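Local structure of uncharacterized esterase YxiM (Bacillus subtilis, 2O14) at residues 90-95 / 118-123. The protein is an uncharacterized member of the GDSL lipolytic enzyme family that probably acts as an esterase, carrying a galactose-binding-like domain alongside its hydrolase domain. Residues are numbered along the deposited sequence; the frame is centred on the assembly and turned at random.
Sequences EVKVTL and GAEDTF
Phe-123 lays its ring across the side chain of Val-91, its partner in a hydrogen-bonded antiparallel pair. Val-91 CB sits over one face in a CH-pi contact, 3.9 Å from the centroid of the Phe-123 ring and nearer the rim than the middle. The ring reaches this place because CG stands between the backbone N and the carbonyl carbon (chi1 66°), which swings it over the neighbouring strand. There Val-93 CG2 meets the ring edge near its plane, 3.6 Å from Phe-123 CE2. Farther along, the Leu-95 side chain packs more loosely on Ala-119.

The backbones beneath run antiparallel. Val-91 and Phe-123 exchange two hydrogen bonds, as do Val-93 and Asp-121; Leu-95 N adds a straight one to Ala-119 O (3.0 Å, 172°). Beside Val-93, Asp-121 OD1 accepts a bent hydrogen bond from Thr-122 N (2.7 Å), which arrives on its anti side and out of the carboxylate plane, while its OD2 is hydrogen-bonded to Tyr-177 OH.

The opposite face of the sheet is polar. The extended Lys-92 chain passes Thr-122 OG1 and carries NZ to a salt bridge with Glu-120 OE1 (3.4 Å). A water joins Lys-92 NZ, Thr-94 OG1 and Glu-120 OE1, accepting a hydrogen bond from the lysine and donating one to Glu-120 OE1 at 2.8 Å. Glu-120 OE2 turns to Lys-63, so two lysines probably stabilise this glutamate as an anion. At the far end Glu-90 CG touches Thr-122 CG2 at 3.4 Å.

Both strands belong to the beta-sandwich of the galactose-binding-like domain. Strand 87-95 lies between 120-127 and 146-156, hydrogen-bonded to both, and the Phe-123 side chain packs on Gln-110 and Val-111 of strand 108-115 in the second sheet.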
loop_
_atom_site.group_PDB
_atom_site.type_symbol
_atom_site.label_atom_id
_atom_site.label_comp_id
_atom_site.label_asym_id
_atom_site.label_seq_id
_atom_site.Cartn_x
_atom_site.Cartn_y
_atom_site.Cartn_z
ATOM N N GLU A 90 10.925 -12.930 0.859
ATOM C CA GLU A 90 10.858 -11.587 1.396
ATOM C C GLU A 90 11.669 -10.762 0.417
ATOM O O GLU A 90 12.805 -11.114 0.104
ATOM C CB GLU A 90 11.506 -11.507 2.777
ATOM C CG GLU A 90 11.553 -10.084 3.337
ATOM C CD GLU A 90 12.306 -9.990 4.655
ATOM O OE1 GLU A 90 13.560 -10.010 4.639
ATOM O OE2 GLU A 90 11.638 -9.899 5.706
ATOM N N VAL A 91 11.086 -9.678 -0.079
ATOM C CA VAL A 91 11.783 -8.822 -1.021
ATOM C C VAL A 91 11.944 -7.407 -0.477
ATOM O O VAL A 91 10.960 -6.711 -0.217
ATOM C CB VAL A 91 11.035 -8.746 -2.367
ATOM C CG1 VAL A 91 11.809 -7.860 -3.342
ATOM C CG2 VAL A 91 10.861 -10.132 -2.942
ATOM N N LYS A 92 13.188 -6.990 -0.286
ATOM C CA LYS A 92 13.456 -5.646 0.192
ATOM C C LYS A 92 13.813 -4.847 -1.052
ATOM O O LYS A 92 14.728 -5.212 -1.788
ATOM C CB LYS A 92 14.625 -5.637 1.173
ATOM C CG LYS A 92 14.992 -4.239 1.644
ATOM C CD LYS A 92 16.386 -4.210 2.248
ATOM C CE LYS A 92 16.824 -2.793 2.574
ATOM N NZ LYS A 92 18.224 -2.773 3.092
ATOM N N VAL A 93 13.078 -3.768 -1.290
ATOM C CA VAL A 93 13.300 -2.933 -2.464
ATOM C C VAL A 93 13.965 -1.612 -2.114
ATOM O O VAL A 93 13.587 -0.960 -1.144
ATOM C CB VAL A 93 11.968 -2.599 -3.177
ATOM C CG1 VAL A 93 12.235 -1.746 -4.413
ATOM C CG2 VAL A 93 11.237 -3.871 -3.544
ATOM N N THR A 94 14.952 -1.223 -2.918
ATOM C CA THR A 94 15.654 0.042 -2.730
ATOM C C THR A 94 15.672 0.728 -4.090
ATOM O O THR A 94 16.357 0.278 -5.007
ATOM C CB THR A 94 17.113 -0.164 -2.272
ATOM O OG1 THR A 94 17.141 -0.977 -1.092
ATOM C CG2 THR A 94 17.759 1.186 -1.969
ATOM N N LEU A 95 14.920 1.816 -4.218
ATOM C CA LEU A 95 14.836 2.546 -5.476
ATOM C C LEU A 95 16.001 3.498 -5.718
ATOM O O LEU A 95 16.850 3.701 -4.850
ATOM C CB LEU A 95 13.528 3.352 -5.527
ATOM C CG LEU A 95 12.199 2.631 -5.276
ATOM C CD1 LEU A 95 11.036 3.606 -5.470
ATOM C CD2 LEU A 95 12.076 1.448 -6.234
ATOM N N GLY A 118 16.187 6.634 -3.195
ATOM C CA GLY A 118 16.597 5.557 -2.315
ATOM C C GLY A 118 15.507 5.028 -1.408
ATOM O O GLY A 118 15.792 4.337 -0.429
ATOM N N ALA A 119 14.257 5.343 -1.732
ATOM C CA ALA A 119 13.123 4.878 -0.941
ATOM C C ALA A 119 13.202 3.369 -0.787
ATOM O O ALA A 119 13.567 2.662 -1.724
ATOM C CB ALA A 119 11.825 5.259 -1.621
ATOM N N GLU A 120 12.854 2.873 0.395
ATOM C CA GLU A 120 12.908 1.442 0.645
ATOM C C GLU A 120 11.635 0.922 1.282
ATOM O O GLU A 120 10.907 1.661 1.943
ATOM C CB GLU A 120 14.078 1.111 1.569
ATOM C CG GLU A 120 15.398 1.734 1.169
ATOM C CD GLU A 120 16.530 1.291 2.076
ATOM O OE1 GLU A 120 16.967 0.123 1.961
ATOM O OE2 GLU A 120 16.977 2.108 2.909
ATOM N N ASP A 121 11.366 -0.358 1.066
ATOM C CA ASP A 121 10.208 -1.012 1.651
ATOM C C ASP A 121 10.429 -2.496 1.459
ATOM O O ASP A 121 11.301 -2.902 0.686
ATOM C CB ASP A 121 8.905 -0.603 0.966
ATOM C CG ASP A 121 7.703 -0.746 1.887
ATOM O OD1 ASP A 121 7.772 -1.541 2.853
ATOM O OD2 ASP A 121 6.690 -0.063 1.644
ATOM N N THR A 122 9.636 -3.301 2.152
ATOM C CA THR A 122 9.766 -4.745 2.068
ATOM C C THR A 122 8.399 -5.403 1.934
ATOM O O THR A 122 7.423 -4.943 2.520
ATOM C CB THR A 122 10.454 -5.294 3.336
ATOM O OG1 THR A 122 11.752 -4.705 3.460
ATOM C CG2 THR A 122 10.595 -6.801 3.262
ATOM N N PHE A 123 8.327 -6.476 1.158
ATOM C CA PHE A 123 7.065 -7.192 1.000
ATOM C C PHE A 123 7.344 -8.671 0.790
ATOM O O PHE A 123 8.437 -9.055 0.379
ATOM C CB PHE A 123 6.268 -6.624 -0.179
ATOM C CG PHE A 123 6.914 -6.847 -1.517
ATOM C CD1 PHE A 123 6.594 -7.962 -2.278
ATOM C CD2 PHE A 123 7.840 -5.935 -2.015
ATOM C CE1 PHE A 123 7.184 -8.167 -3.526
ATOM C CE2 PHE A 123 8.440 -6.128 -3.261
ATOM C CZ PHE A 123 8.109 -7.247 -4.016
HETATM O O HOH W 1 19.433 -0.742 0.864
#